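Local coordinates for AB hydrolase-1 domain-containing protein (Parabacteroides distasonis, PDB 4Q34) that is of unknown function but belongs to the alpha/beta hydrolase family and is probably an esterase, at residues Q73-F76 against L77-F81; Q129-D133 against K134-D138; N305-E308 against V309-L313. All coordinates share one frame; numbering follows the deposited sequence. Where two conformers were deposited one is given.

Interaction 1 (Q73-F76 against L77-F81); sequences QNIF and LRRRF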
ATOM      1  N   GLN A  73      13.177  -3.548   4.438  1.00 16.42           N
ATOM      2  CA  GLN A  73      13.042  -3.243   3.023  1.00 17.88           C
ATOM      3  C   GLN A  73      14.347  -2.614   2.456  1.00 17.52           C
ATOM      4  O   GLN A  73      14.854  -3.022   1.395  1.00 18.54           O
ATOM      5  CB  GLN A  73      11.864  -2.310   2.778  1.00 17.54           C
ATOM      6  CG  GLN A  73      11.684  -1.973   1.294  1.00 18.50           C
ATOM      7  CD  GLN A  73      10.424  -1.183   1.012  1.00 19.46           C
ATOM      8  OE1 GLN A  73       9.956  -0.437   1.839  1.00 19.58           O
ATOM      9  NE2 GLN A  73       9.818  -1.413  -0.159  1.00 23.37           N
ATOM     10  N   ASN A  74      14.834  -1.573   3.136  1.00 16.04           N
ATOM     11  CA  ASN A  74      16.044  -0.875   2.745  1.00 16.75           C
ATOM     12  C   ASN A  74      17.315  -1.644   3.101  1.00 18.64           C
ATOM     13  O   ASN A  74      18.261  -1.718   2.273  1.00 18.51           O
ATOM     14  CB  ASN A  74      16.109   0.504   3.386  1.00 18.31           C
ATOM     15  CG  ASN A  74      15.132   1.498   2.784  1.00 16.30           C
ATOM     16  OD1 ASN A  74      14.082   1.137   2.212  1.00 18.08           O
ATOM     17  ND2 ASN A  74      15.461   2.758   2.931  1.00 17.64           N
ATOM     18  N   ILE A  75      17.340  -2.207   4.301  1.00 18.35           N
ATOM     19  CA  ILE A  75      18.536  -2.880   4.790  1.00 18.82           C
ATOM     20  C   ILE A  75      18.925  -4.072   3.906  1.00 18.37           C
ATOM     21  O   ILE A  75      20.088  -4.233   3.543  1.00 17.91           O
ATOM     22  CB  ILE A  75      18.332  -3.350   6.230  1.00 19.95           C
ATOM     23  CG1 ILE A  75      18.239  -2.146   7.152  1.00 19.72           C
ATOM     24  CG2 ILE A  75      19.473  -4.298   6.702  1.00 20.59           C
ATOM     25  CD1 ILE A  75      17.679  -2.455   8.529  1.00 19.56           C
ATOM     26  N   PHE A  76      17.956  -4.914   3.553  1.00 17.86           N
ATOM     27  CA  PHE A  76      18.260  -6.087   2.742  1.00 18.16           C
ATOM     28  C   PHE A  76      18.456  -5.776   1.272  1.00 18.03           C
ATOM     29  O   PHE A  76      19.237  -6.454   0.632  1.00 19.18           O
ATOM     30  CB  PHE A  76      17.282  -7.234   3.018  1.00 17.56           C
ATOM     31  CG  PHE A  76      17.578  -7.887   4.340  1.00 17.78           C
ATOM     32  CD1 PHE A  76      18.643  -8.782   4.443  1.00 19.11           C
ATOM     33  CD2 PHE A  76      16.942  -7.463   5.491  1.00 18.59           C
ATOM     34  CE1 PHE A  76      18.987  -9.323   5.651  1.00 19.54           C
ATOM     35  CE2 PHE A  76      17.284  -8.003   6.744  1.00 18.97           C
ATOM     36  CZ  PHE A  76      18.316  -8.920   6.821  1.00 20.54           C
ATOM     37  N   LEU A  77      17.813  -4.709   0.774  1.00 18.22           N
ATOM     38  CA  LEU A  77      18.092  -4.236  -0.578  1.00 17.46           C
ATOM     39  C   LEU A  77      19.539  -3.767  -0.667  1.00 17.43           C
ATOM     40  O   LEU A  77      20.238  -4.083  -1.639  1.00 19.75           O
ATOM     41  CB  LEU A  77      17.145  -3.077  -0.927  1.00 17.46           C
ATOM     42  CG  LEU A  77      17.290  -2.523  -2.340  1.00 18.35           C
ATOM     43  CD1 LEU A  77      17.012  -3.611  -3.362  1.00 19.34           C
ATOM     44  CD2 LEU A  77      16.350  -1.334  -2.506  1.00 21.67           C
ATOM     45  N   ARG A  78      19.997  -3.055   0.351  1.00 17.44           N
ATOM     46  CA  ARG A  78      21.392  -2.579   0.399  1.00 18.69           C
ATOM     47  C   ARG A  78      22.392  -3.736   0.428  1.00 19.75           C
ATOM     48  O   ARG A  78      23.509  -3.639  -0.116  1.00 21.17           O
ATOM     49  CB  ARG A  78      21.592  -1.636   1.588  1.00 21.21           C
ATOM     50  CG  ARG A  78      22.953  -0.986   1.564  1.00 25.41           C
ATOM     51  CD  ARG A  78      23.058   0.091   2.636  1.00 28.82           C
ATOM     52  NE  ARG A  78      22.215   1.237   2.298  1.00 31.15           N
ATOM     53  CZ  ARG A  78      21.108   1.578   2.947  1.00 29.28           C
ATOM     54  NH1 ARG A  78      20.742   0.921   4.037  1.00 29.50           N
ATOM     55  NH2 ARG A  78      20.414   2.628   2.522  1.00 31.15           N
ATOM     56  N   ARG A  79      21.992  -4.830   1.029  1.00 19.85           N
ATOM     57  CA  ARG A  79      22.778  -6.058   1.113  1.00 19.84           C
ATOM     58  C   ARG A  79      22.655  -6.968  -0.108  1.00 19.39           C
ATOM     59  O   ARG A  79      23.071  -8.126  -0.083  1.00 20.02           O
ATOM     60  CB  ARG A  79      22.384  -6.790   2.391  1.00 20.01           C
ATOM     61  CG  ARG A  79      22.745  -6.004   3.638  1.00 20.81           C
ATOM     62  CD  ARG A  79      22.321  -6.645   4.947  1.00 20.97           C
ATOM     63  NE  ARG A  79      22.625  -5.711   6.045  1.00 22.09           N
ATOM     64  CZ  ARG A  79      22.839  -6.042   7.311  1.00 25.60           C
ATOM     65  NH1 ARG A  79      22.764  -7.312   7.721  1.00 23.12           N
ATOM     66  NH2 ARG A  79      23.122  -5.068   8.175  1.00 23.10           N
ATOM     67  N   ARG A  80      22.031  -6.422  -1.141  1.00 18.73           N
ATOM     68  CA  ARG A  80      21.933  -6.996  -2.481  1.00 20.78           C
ATOM     69  C   ARG A  80      20.936  -8.123  -2.644  1.00 19.37           C
ATOM     70  O   ARG A  80      21.100  -8.948  -3.526  1.00 19.82           O
ATOM     71  CB  ARG A  80      23.306  -7.398  -3.018  1.00 23.45           C
ATOM     72  CG  ARG A  80      24.275  -6.234  -3.124  1.00 32.26           C
ATOM     73  CD  ARG A  80      25.402  -6.520  -4.131  1.00 37.26           C
ATOM     74  NE  ARG A  80      25.519  -7.959  -4.415  1.00 40.72           N
ATOM     75  CZ  ARG A  80      26.282  -8.834  -3.758  1.00 40.53           C
ATOM     76  NH1 ARG A  80      27.081  -8.455  -2.766  1.00 55.88           N
ATOM     77  NH2 ARG A  80      26.258 -10.104  -4.118  1.00 42.89           N
ATOM     78  N   PHE A  81      19.927  -8.176  -1.773  1.00 19.35           N
ATOM     79  CA  PHE A  81      18.809  -9.081  -1.976  1.00 16.43           C
ATOM     80  C   PHE A  81      17.689  -8.364  -2.749  1.00 18.34           C
ATOM     81  O   PHE A  81      17.367  -7.195  -2.464  1.00 17.52           O
ATOM     82  CB  PHE A  81      18.214  -9.577  -0.662  1.00 18.58           C
ATOM     83  CG  PHE A  81      19.111 -10.476   0.143  1.00 16.72           C
ATOM     84  CD1 PHE A  81      20.038  -9.921   1.020  1.00 16.31           C
ATOM     85  CD2 PHE A  81      19.015 -11.864   0.056  1.00 16.88           C
ATOM     86  CE1 PHE A  81      20.846 -10.731   1.789  1.00 19.12           C
ATOM     87  CE2 PHE A  81      19.803 -12.679   0.850  1.00 18.24           C
ATOM     88  CZ  PHE A  81      20.722 -12.096   1.722  1.00 17.33           C
TER
HETATM   89  O   HOH W   1      22.386  -2.734   5.325  1.00 33.46           O
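Ile75 and Arg79, one turn apart, run alongside each other at the end of helix 72-78. CG2 of Ile75 sits over one face of the Arg79 guanidinium, 3.5 Å from NE. The same methyl group lies above the rim of one face of the Phe76 ring. Arg79 is extended from CG to NE, which draws its aliphatic part past the Ile75 carbonyl. Phe76 and Phe81 also have matching directions. They form an offset edge-to-face pair, with the edge of Phe76 toward the face of Phe81. The centroids are 5.8 Å apart and the planes meet at 69°. Any cation-pi attraction between Arg79 and the Phe76 ring is weak at best.

The backbone positions these groups. Phe81 N donates to Phe76 O at 3.0 Å, and Arg80 N donates to Leu77 O, also at 3.0 Å. With the positive phi of Arg80 (77°), this is a Schellman motif. It turns the chain back and brings Phe81 beside Phe76. Ile75 O accepts from Arg79 N at 3.2 Å and also from a water. That water accepts from Arg79 NE at 3.1 Å, at the edge of the guanidinium plane.

Farther out, Arg79 forms a salt bridge to Asp311, and Arg78 forms one to Glu70. Asn74 hydrogen-bonds Gln11 of the second subunit through OD1 and Glu70 of its own chain through ND2. Arg79 therefore combines apolar contact on a flat face with polar bonds at its nitrogens. These partners probably limit its rotation, and Asp311 probably balances its charge.

Interaction 2 (Q129-D133 against K134-D138); sequences QFKRD and KETLD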
ATOM      1  N   GLN A 129      13.670  -1.478  23.315  1.00 22.84           N
ATOM      2  CA  GLN A 129      14.335  -1.016  22.094  1.00 21.92           C
ATOM      3  C   GLN A 129      13.315  -0.288  21.193  1.00 21.46           C
ATOM      4  O   GLN A 129      13.077  -0.652  20.041  1.00 20.35           O
ATOM      5  CB  GLN A 129      14.922  -2.232  21.346  1.00 24.03           C
ATOM      6  CG  GLN A 129      16.094  -2.900  22.045  1.00 24.15           C
ATOM      7  CD  GLN A 129      17.404  -2.151  21.913  1.00 24.17           C
ATOM      8  OE1 GLN A 129      17.499  -1.144  21.236  1.00 22.32           O
ATOM      9  NE2 GLN A 129      18.441  -2.661  22.580  1.00 24.61           N
ATOM     10  N   PHE A 130      12.714   0.744  21.757  1.00 22.62           N
ATOM     11  CA  PHE A 130      11.623   1.458  21.129  1.00 21.94           C
ATOM     12  C   PHE A 130      11.734   2.912  21.591  1.00 21.66           C
ATOM     13  O   PHE A 130      11.951   3.219  22.807  1.00 22.76           O
ATOM     14  CB  PHE A 130      10.295   0.787  21.517  1.00 19.35           C
ATOM     15  CG  PHE A 130       9.099   1.201  20.707  1.00 19.99           C
ATOM     16  CD1 PHE A 130       8.350   2.349  21.040  1.00 20.34           C
ATOM     17  CD2 PHE A 130       8.691   0.422  19.645  1.00 20.83           C
ATOM     18  CE1 PHE A 130       7.223   2.702  20.346  1.00 21.40           C
ATOM     19  CE2 PHE A 130       7.556   0.770  18.921  1.00 19.77           C
ATOM     20  CZ  PHE A 130       6.835   1.913  19.260  1.00 18.74           C
ATOM     21  N   LYS A 131      11.640   3.826  20.632  1.00 21.95           N
ATOM     22  CA  LYS A 131      11.701   5.257  20.930  1.00 23.06           C
ATOM     23  C   LYS A 131      10.466   5.700  21.700  1.00 23.07           C
ATOM     24  O   LYS A 131       9.355   5.293  21.381  1.00 22.63           O
ATOM     25  CB  LYS A 131      11.891   6.090  19.659  1.00 25.00           C
ATOM     26  CG  LYS A 131      12.557   7.430  19.988  1.00 31.07           C
ATOM     27  CD  LYS A 131      12.715   8.335  18.779  1.00 37.13           C
ATOM     28  CE  LYS A 131      13.283   9.695  19.183  1.00 46.46           C
ATOM     29  NZ  LYS A 131      13.664  10.434  17.949  1.00 47.90           N
ATOM     30  N   ARG A 132      10.656   6.539  22.710  1.00 24.67           N
ATOM     31  CA  ARG A 132       9.597   6.809  23.689  0.50 26.56           C
ATOM     32  C   ARG A 132       8.789   8.089  23.437  1.00 24.70           C
ATOM     33  O   ARG A 132       8.024   8.493  24.293  1.00 28.55           O
ATOM     34  CB  ARG A 132      10.200   6.860  25.114  0.50 30.98           C
ATOM     35  CG  ARG A 132      10.748   5.541  25.639  0.50 33.17           C
ATOM     36  CD  ARG A 132      11.898   5.818  26.604  0.50 39.56           C
ATOM     37  NE  ARG A 132      12.154   4.741  27.561  0.50 44.43           N
ATOM     38  CZ  ARG A 132      12.552   3.513  27.235  0.50 45.83           C
ATOM     39  NH1 ARG A 132      12.710   3.173  25.968  0.50 44.80           N
ATOM     40  NH2 ARG A 132      12.773   2.617  28.185  0.50 46.72           N
ATOM     41  N   ASP A 133       8.955   8.723  22.293  1.00 22.84           N
ATOM     42  CA  ASP A 133       8.260  10.012  22.022  1.00 24.48           C
ATOM     43  C   ASP A 133       6.858   9.799  21.431  1.00 23.05           C
ATOM     44  O   ASP A 133       6.532   8.719  20.938  1.00 23.92           O
ATOM     45  CB  ASP A 133       9.072  10.879  21.066  1.00 27.61           C
ATOM     46  CG  ASP A 133       9.216  10.235  19.686  1.00 28.31           C
ATOM     47  OD1 ASP A 133       9.833   9.163  19.608  1.00 32.02           O
ATOM     48  OD2 ASP A 133       8.706  10.776  18.685  1.00 36.78           O
ATOM     49  N   LYS A 134       6.052  10.848  21.474  1.00 23.55           N
ATOM     50  CA  LYS A 134       4.691  10.796  20.966  1.00 26.88           C
ATOM     51  C   LYS A 134       4.558  10.563  19.473  1.00 23.88           C
ATOM     52  O   LYS A 134       3.634   9.889  19.062  1.00 24.05           O
ATOM     53  CB  LYS A 134       3.962  12.103  21.287  1.00 32.69           C
ATOM     54  CG  LYS A 134       3.517  12.220  22.717  1.00 41.82           C
ATOM     55  CD  LYS A 134       2.148  12.893  22.743  1.00 59.02           C
ATOM     56  CE  LYS A 134       1.668  13.154  24.155  1.00 63.48           C
ATOM     57  NZ  LYS A 134       2.562  14.104  24.869  1.00 68.02           N
ATOM     58  N   GLU A 135       5.417  11.182  18.673  1.00 23.11           N
ATOM     59  CA  GLU A 135       5.342  11.048  17.213  1.00 26.34           C
ATOM     60  C   GLU A 135       5.594   9.611  16.761  1.00 21.60           C
ATOM     61  O   GLU A 135       4.947   9.116  15.838  1.00 20.31           O
ATOM     62  CB  GLU A 135       6.323  12.008  16.519  1.00 30.45           C
ATOM     63  CG  GLU A 135       5.882  13.473  16.538  1.00 39.75           C
ATOM     64  CD  GLU A 135       4.387  13.667  16.272  1.00 55.97           C
ATOM     65  OE1 GLU A 135       3.896  13.240  15.193  1.00 63.55           O
ATOM     66  OE2 GLU A 135       3.694  14.241  17.150  1.00 70.13           O
ATOM     67  N   THR A 136       6.548   8.942  17.403  1.00 20.29           N
ATOM     68  CA  THR A 136       6.816   7.523  17.167  1.00 20.82           C
ATOM     69  C   THR A 136       5.558   6.704  17.423  1.00 20.49           C
ATOM     70  O   THR A 136       5.179   5.870  16.615  1.00 19.22           O
ATOM     71  CB  THR A 136       7.994   7.012  18.028  1.00 22.68           C
ATOM     72  OG1 THR A 136       9.192   7.716  17.657  1.00 23.55           O
ATOM     73  CG2 THR A 136       8.192   5.492  17.901  1.00 21.58           C
ATOM     74  N   LEU A 137       4.903   6.932  18.546  1.00 20.74           N
ATOM     75  CA  LEU A 137       3.700   6.148  18.848  1.00 21.31           C
ATOM     76  C   LEU A 137       2.561   6.440  17.895  1.00 21.43           C
ATOM     77  O   LEU A 137       1.835   5.534  17.544  1.00 20.40           O
ATOM     78  CB  LEU A 137       3.227   6.373  20.287  1.00 25.92           C
ATOM     79  CG  LEU A 137       2.415   5.234  20.911  1.00 26.65           C
ATOM     80  CD1 LEU A 137       3.189   3.941  21.015  1.00 26.93           C
ATOM     81  CD2 LEU A 137       1.909   5.634  22.290  1.00 30.86           C
ATOM     82  N   ASP A 138       2.418   7.696  17.490  1.00 21.56           N
ATOM     83  CA  ASP A 138       1.463   8.082  16.470  1.00 21.51           C
ATOM     84  C   ASP A 138       1.675   7.246  15.200  1.00 19.82           C
ATOM     85  O   ASP A 138       0.736   6.658  14.645  1.00 18.43           O
ATOM     86  CB  ASP A 138       1.615   9.588  16.132  1.00 23.85           C
ATOM     87  CG  ASP A 138       0.638  10.074  15.046  1.00 30.57           C
ATOM     88  OD1 ASP A 138      -0.572  10.018  15.260  1.00 32.85           O
ATOM     89  OD2 ASP A 138       1.079  10.505  13.945  1.00 36.04           O
TER
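The carboxylate of Asp133 is gripped by Thr136 at both oxygens. Thr136 OG1 donates to Asp133 OD1 on the syn side, 22° out of the carboxylate plane. Thr136 N reaches Asp133 OD2 from well above that plane. The other flat group, the Phe130 ring, meets the CG2 methyl of Thr136 obliquely, with CE1 3.8 Å from it. Leu137 CD1 also approaches Phe130 CE1 obliquely, at 4.3 Å.

This is a side-chain N-cap. Asp133 is the last residue before helix 134-142, and Thr136 lies in its first turn. The bond from Thr136 N to Asp133 OD2 is 3.1 Å long, with an angle of 154° at the hydrogen. It satisfies an amide that has no earlier helical carbonyl to meet. Asp133 O also accepts a weak bond from Leu137 N, at 3.4 Å. The negative carboxylate at this end of the helix would probably interact favourably with the helix dipole.

Torsions explain the fit. CG of Asp133 lies between its backbone N and carbonyl carbon (chi1 64°), which folds the acid back over the first turn. The Asp133 and Thr136 side chains meet roughly perpendicular to one another. Thr136 is buried and uses its two branches differently: OG1 faces the acid, while CG2 packs against Phe130 and Lys131 O. The Lys131 side chain crosses Thr136, then runs on in an extended chain.

Outside the turn, Phe130 forms an edge-to-face pair with Tyr140. Phe130 of the loop and Leu137 of the helix share the Tyr124 side chain, on strand 123-124, as a neighbour. At the cap itself, Thr136 OG1 and Asp133 OD1 are only 2.5 Å apart, a short hydrogen bond.

Interaction 3 (N305-E308 against V309-L313); sequences NNIE and VADLL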
ATOM      1  N   ASN A 305      17.386  -1.575  17.696  1.00 18.78           N
ATOM      2  CA  ASN A 305      18.571  -2.388  17.366  1.00 19.74           C
ATOM      3  C   ASN A 305      18.319  -3.272  16.146  1.00 19.33           C
ATOM      4  O   ASN A 305      18.890  -4.364  16.034  1.00 18.82           O
ATOM      5  CB  ASN A 305      18.963  -3.273  18.572  1.00 21.96           C
ATOM      6  CG  ASN A 305      17.873  -4.251  18.971  1.00 21.97           C
ATOM      7  OD1 ASN A 305      16.741  -4.192  18.482  1.00 21.99           O
ATOM      8  ND2 ASN A 305      18.220  -5.196  19.825  1.00 21.80           N
ATOM      9  N   ASN A 306      17.451  -2.823  15.256  1.00 19.08           N
ATOM     10  CA  ASN A 306      17.046  -3.677  14.141  1.00 17.64           C
ATOM     11  C   ASN A 306      18.183  -4.034  13.177  1.00 19.33           C
ATOM     12  O   ASN A 306      18.126  -5.060  12.499  1.00 19.12           O
ATOM     13  CB  ASN A 306      15.826  -3.152  13.390  1.00 17.65           C
ATOM     14  CG  ASN A 306      16.090  -1.890  12.584  1.00 18.83           C
ATOM     15  OD1 ASN A 306      17.002  -1.131  12.831  1.00 18.40           O
ATOM     16  ND2 ASN A 306      15.239  -1.674  11.568  1.00 16.66           N
ATOM     17  N   ILE A 307      19.224  -3.205  13.141  1.00 19.58           N
ATOM     18  CA  ILE A 307      20.380  -3.562  12.320  1.00 19.62           C
ATOM     19  C   ILE A 307      21.052  -4.821  12.882  1.00 20.12           C
ATOM     20  O   ILE A 307      21.475  -5.707  12.160  1.00 21.01           O
ATOM     21  CB  ILE A 307      21.359  -2.369  12.144  1.00 21.89           C
ATOM     22  CG1 ILE A 307      20.665  -1.234  11.349  1.00 23.02           C
ATOM     23  CG2 ILE A 307      22.651  -2.842  11.482  1.00 24.09           C
ATOM     24  CD1 ILE A 307      21.407   0.099  11.294  1.00 28.50           C
ATOM     25  N   GLU A 308      21.212  -4.876  14.195  1.00 20.00           N
ATOM     26  CA  GLU A 308      21.753  -6.055  14.852  0.50 20.69           C
ATOM     27  C   GLU A 308      20.840  -7.249  14.603  1.00 19.00           C
ATOM     28  O   GLU A 308      21.311  -8.369  14.421  1.00 19.31           O
ATOM     29  CB  GLU A 308      21.919  -5.824  16.369  0.50 22.24           C
ATOM     30  CG  GLU A 308      22.826  -4.647  16.720  0.50 27.18           C
ATOM     31  CD  GLU A 308      22.955  -4.428  18.223  0.50 31.02           C
ATOM     32  OE1 GLU A 308      23.324  -5.365  18.941  0.50 37.57           O
ATOM     33  OE2 GLU A 308      22.690  -3.304  18.685  0.50 37.58           O
ATOM     34  N   VAL A 309      19.519  -7.019  14.588  1.00 19.05           N
ATOM     35  CA  VAL A 309      18.544  -8.100  14.331  1.00 18.67           C
ATOM     36  C   VAL A 309      18.773  -8.592  12.869  1.00 18.51           C
ATOM     37  O   VAL A 309      18.855  -9.794  12.614  1.00 17.52           O
ATOM     38  CB  VAL A 309      17.115  -7.611  14.569  1.00 17.40           C
ATOM     39  CG1 VAL A 309      16.109  -8.676  14.190  1.00 17.17           C
ATOM     40  CG2 VAL A 309      16.890  -7.204  16.050  1.00 19.74           C
ATOM     41  N   ALA A 310      18.968  -7.641  11.969  1.00 19.25           N
ATOM     42  CA  ALA A 310      19.229  -7.945  10.553  1.00 17.99           C
ATOM     43  C   ALA A 310      20.537  -8.724  10.398  1.00 18.57           C
ATOM     44  O   ALA A 310      20.603  -9.672   9.637  1.00 17.77           O
ATOM     45  CB  ALA A 310      19.255  -6.679   9.710  1.00 17.98           C
ATOM     46  N   ASP A 311      21.579  -8.357  11.154  1.00 19.86           N
ATOM     47  CA  ASP A 311      22.830  -9.081  11.070  1.00 19.26           C
ATOM     48  C   ASP A 311      22.698 -10.575  11.432  1.00 18.87           C
ATOM     49  O   ASP A 311      23.341 -11.448  10.827  1.00 17.16           O
ATOM     50  CB  ASP A 311      23.909  -8.442  11.972  1.00 20.19           C
ATOM     51  CG  ASP A 311      24.398  -7.078  11.468  1.00 25.00           C
ATOM     52  OD1 ASP A 311      24.183  -6.719  10.298  1.00 23.68           O
ATOM     53  OD2 ASP A 311      25.002  -6.343  12.286  1.00 27.31           O
ATOM     54  N   LEU A 312      21.864 -10.851  12.430  1.00 17.90           N
ATOM     55  CA  LEU A 312      21.583 -12.227  12.847  0.50 18.28           C
ATOM     56  C   LEU A 312      20.932 -12.982  11.721  1.00 19.41           C
ATOM     57  O   LEU A 312      21.309 -14.123  11.425  1.00 19.46           O
ATOM     58  CB  LEU A 312      20.646 -12.291  14.055  0.50 17.81           C
ATOM     59  CG  LEU A 312      21.261 -12.063  15.423  0.50 16.74           C
ATOM     60  CD1 LEU A 312      20.098 -12.004  16.395  0.50 16.58           C
ATOM     61  CD2 LEU A 312      22.250 -13.168  15.769  0.50 17.57           C
ATOM     62  N   LEU A 313      19.946 -12.358  11.093  1.00 19.05           N
ATOM     63  CA  LEU A 313      19.321 -12.983   9.950  1.00 18.69           C
ATOM     64  C   LEU A 313      20.325 -13.200   8.784  1.00 17.59           C
ATOM     65  O   LEU A 313      20.353 -14.290   8.182  1.00 19.83           O
ATOM     66  CB  LEU A 313      18.092 -12.188   9.477  1.00 19.54           C
ATOM     67  CG  LEU A 313      17.341 -12.762   8.268  1.00 19.92           C
ATOM     68  CD1 LEU A 313      16.891 -14.205   8.440  1.00 18.73           C
ATOM     69  CD2 LEU A 313      16.180 -11.840   7.928  1.00 21.84           C
TER
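Val309, Ala310, Asp311 and Leu312 donate their amides to the carbonyls of Asn305, Asn306, Ile307 and Glu308, in the i to i+4 pattern of a regular alpha-helix. These four bonds form the first turns of helix 306-319. They run from 2.8 Å, for Ala310 N to Asn306 O, to 3.2 Å, for Leu312 N to Glu308 O.

Asn305 holds the N-cap position, yet its side chain makes no capping bond. With chi1 at 61° its amide swings toward Val309, and OD1 comes 3.9 Å from Val309 CG2. That oxygen is instead hydrogen-bonded to Asn296. The same Val309 methyl lies 3.5 Å from Asn305 O, so one branch of the valine fills the first turn beside the asparagine.

Asn306 turns its amide out of the helix. Its ND2 donates to the carbonyls of Met301 and Glu70, tying the helix start to two other parts of the chain. On another side, Asp311 lies close over Ile307 O, with CG 3.3 Å away. Its CG stands beside its own backbone N (chi1 -70°), and OD1 forms a salt bridge to Arg79. An asparagine in place of Asp311 would probably leave the Arg79 guanidinium without its charged mate, its charge less well balanced between the two helices.

The helix is the last in the chain and lies against the main sheet. Val309 and Leu313 pack on Tyr198 of strand 192-198, and Leu313 also touches Ala196. Ala310 faces helix 72-78, where its small side chain meets Phe72, Ile75 and Phe76.

In the fold
Interactions 1 and 3 form a direct interface between helices 72-78 and 306-319, their centres 12 Å apart. A salt bridge from Arg79 NH2 to Asp311 OD1 (2.9 Å) joins them at one side. Nearby, Phe76 CZ packs 3.8 Å from Leu313 CD2. Interaction 2 lies farther out. Its centre is 20 Å from that of interaction 3 and 25 Å from that of interaction 1. It touches interaction 3 through Gln129 OE1, 3.6 Å from Asn305 N, but does not touch interaction 1. Glycerol molecules, probably from crystallisation, are hydrogen-bonded to Gln73 in interaction 1 and Asp138 in interaction 2.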